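Local coordinates for sperm-specific class P protein 34 (Caenorhabditis elegans, PDB 1M1S) that is of unknown function but belongs to the major sperm protein family, built on an immunoglobulin-like beta-sandwich, and is probably specific to nematode sperm, at residues A[18-23]-A[49-54]. Residues are numbered along the deposited sequence; the frame is centred on the assembly and turned at random.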
# COMPACT_ATOMS: atom_id res chain seq x y z
N GLY A 18 3.67 10.31 -2.62
CA GLY A 18 2.86 10.63 -3.78
C GLY A 18 2.59 12.12 -3.63
O GLY A 18 2.06 12.58 -2.61
N ASN A 19 3.05 12.89 -4.60
CA ASN A 19 2.84 14.33 -4.59
C ASN A 19 1.86 14.73 -5.71
O ASN A 19 2.17 14.57 -6.89
CB ASN A 19 4.20 15.04 -4.73
CG ASN A 19 5.16 14.70 -3.59
OD1 ASN A 19 5.41 15.53 -2.68
ND2 ASN A 19 5.71 13.47 -3.62
N TYR A 20 0.73 15.32 -5.32
CA TYR A 20 -0.35 15.69 -6.24
C TYR A 20 -0.79 17.15 -6.25
O TYR A 20 -0.41 17.96 -5.42
CB TYR A 20 -1.59 14.87 -5.93
CG TYR A 20 -1.30 13.47 -5.57
CD1 TYR A 20 -1.24 13.09 -4.25
CD2 TYR A 20 -1.09 12.52 -6.55
CE1 TYR A 20 -0.97 11.76 -3.90
CE2 TYR A 20 -0.82 11.20 -6.23
CZ TYR A 20 -0.77 10.82 -4.89
OH TYR A 20 -0.55 9.50 -4.55
N PRO A 21 -1.59 17.52 -7.25
CA PRO A 21 -2.11 18.87 -7.39
C PRO A 21 -3.43 18.84 -6.68
O PRO A 21 -4.28 18.00 -6.98
CB PRO A 21 -2.32 19.01 -8.89
CG PRO A 21 -1.41 18.02 -9.44
CD PRO A 21 -1.58 16.86 -8.56
N ALA A 22 -3.60 19.74 -5.72
CA ALA A 22 -4.82 19.78 -4.94
C ALA A 22 -6.09 19.42 -5.70
O ALA A 22 -6.80 18.50 -5.30
CB ALA A 22 -4.97 21.11 -4.27
N THR A 23 -6.30 20.04 -6.86
CA THR A 23 -7.52 19.79 -7.61
C THR A 23 -7.67 18.42 -8.23
O THR A 23 -8.75 18.09 -8.70
CB THR A 23 -7.74 20.78 -8.74
OG1 THR A 23 -6.66 20.69 -9.69
CG2 THR A 23 -7.85 22.17 -8.19
N GLU A 49 -11.57 9.98 0.68
CA GLU A 49 -12.47 10.98 0.12
C GLU A 49 -11.86 11.96 -0.88
O GLU A 49 -12.59 12.75 -1.47
CB GLU A 49 -13.14 11.73 1.27
CG GLU A 49 -14.13 12.82 0.89
CD GLU A 49 -14.15 13.90 1.94
OE1 GLU A 49 -13.88 13.57 3.12
OE2 GLU A 49 -14.40 15.08 1.61
N HIS A 50 -10.54 11.97 -0.99
CA HIS A 50 -9.84 12.81 -1.97
C HIS A 50 -8.90 11.81 -2.62
O HIS A 50 -8.35 12.04 -3.68
CB HIS A 50 -9.00 13.92 -1.34
CG HIS A 50 -9.78 14.88 -0.49
ND1 HIS A 50 -10.81 15.66 -1.00
CD2 HIS A 50 -9.70 15.16 0.81
CE1 HIS A 50 -11.34 16.35 -0.00
NE2 HIS A 50 -10.69 16.08 1.11
N TYR A 51 -8.71 10.68 -1.94
CA TYR A 51 -7.86 9.62 -2.43
C TYR A 51 -8.62 8.33 -2.67
O TYR A 51 -9.54 7.99 -1.93
CB TYR A 51 -6.72 9.40 -1.44
CG TYR A 51 -5.76 10.56 -1.42
CD1 TYR A 51 -5.76 11.50 -0.38
CD2 TYR A 51 -4.84 10.74 -2.45
CE1 TYR A 51 -4.88 12.58 -0.38
CE2 TYR A 51 -3.96 11.81 -2.46
CZ TYR A 51 -3.98 12.73 -1.42
OH TYR A 51 -3.12 13.79 -1.47
N ARG A 52 -8.24 7.63 -3.73
CA ARG A 52 -8.83 6.36 -4.12
C ARG A 52 -7.65 5.45 -4.43
O ARG A 52 -7.06 5.52 -5.51
CB ARG A 52 -9.70 6.55 -5.34
CG ARG A 52 -10.04 5.27 -6.11
CD ARG A 52 -10.86 5.64 -7.36
NE ARG A 52 -10.51 4.89 -8.57
CZ ARG A 52 -10.56 5.40 -9.81
NH1 ARG A 52 -10.95 6.65 -10.00
NH2 ARG A 52 -10.23 4.65 -10.85
N VAL A 53 -7.30 4.64 -3.44
CA VAL A 53 -6.19 3.69 -3.54
C VAL A 53 -6.68 2.27 -3.92
O VAL A 53 -7.76 1.83 -3.50
CB VAL A 53 -5.33 3.75 -2.26
CG1 VAL A 53 -4.04 3.01 -2.44
CG2 VAL A 53 -5.05 5.17 -1.94
N ARG A 54 -5.92 1.58 -4.78
CA ARG A 54 -6.28 0.24 -5.26
C ARG A 54 -5.03 -0.60 -5.47
O ARG A 54 -4.06 -0.13 -6.07
CB ARG A 54 -7.04 0.33 -6.60
CG ARG A 54 -8.25 1.22 -6.61
CD ARG A 54 -9.19 0.87 -7.74
NE ARG A 54 -10.37 1.73 -7.75
CZ ARG A 54 -11.25 1.84 -6.76
NH1 ARG A 54 -11.10 1.14 -5.65
NH2 ARG A 54 -12.28 2.67 -6.89
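The hydroxyl of Tyr20 is hydrogen-bonded to Ser27 OG on the next strand, while the ring that carries it meets Tyr51 from across the fold. Contact is confined to this pair, ring against ring with the Tyr51 hydroxyl oxygen alongside: Tyr20 CE1 lies 3.3 Å from Tyr51 CE2, and Tyr51 OH comes within 3.4 Å of Tyr20 CD1. Both Tyr20 carbons sit near the plane of the Tyr51 ring, at its CE2–OH edge. The two rings meet obliquely, centroids 5.4 Å apart and planes inclined at 56°. The CA atoms of Tyr20 and Tyr51 are 10.4 Å apart, and both side chains span the gap: CB of Tyr20 leaves its backbone toward 49-54, and at Tyr51, with CG anti to the carbonyl carbon (chi1 -69°), the far end of the ring makes the approach. Gly18 C lies over the rim of one Tyr20 face, 3.6 Å above the plane. Leu113 touches both tyrosines, and Ile70 adds to the packing on Tyr20. In the immunoglobulin-like sandwich of the MSP family, strands 25-33 and 65-72 separate 11-20 from 51-60 in the sheet order; the rings link them about 14 Å from the chain centre. Replacing Tyr51 by an alanine removes the ring and is likely to strip the CD1–CE1 side of Tyr20 of its aromatic partner, opening a gap beside Leu113. Between these buried tyrosines the cohesion is therefore mainly van der Waals contact, with the polar demand of Tyr20 met by Ser27.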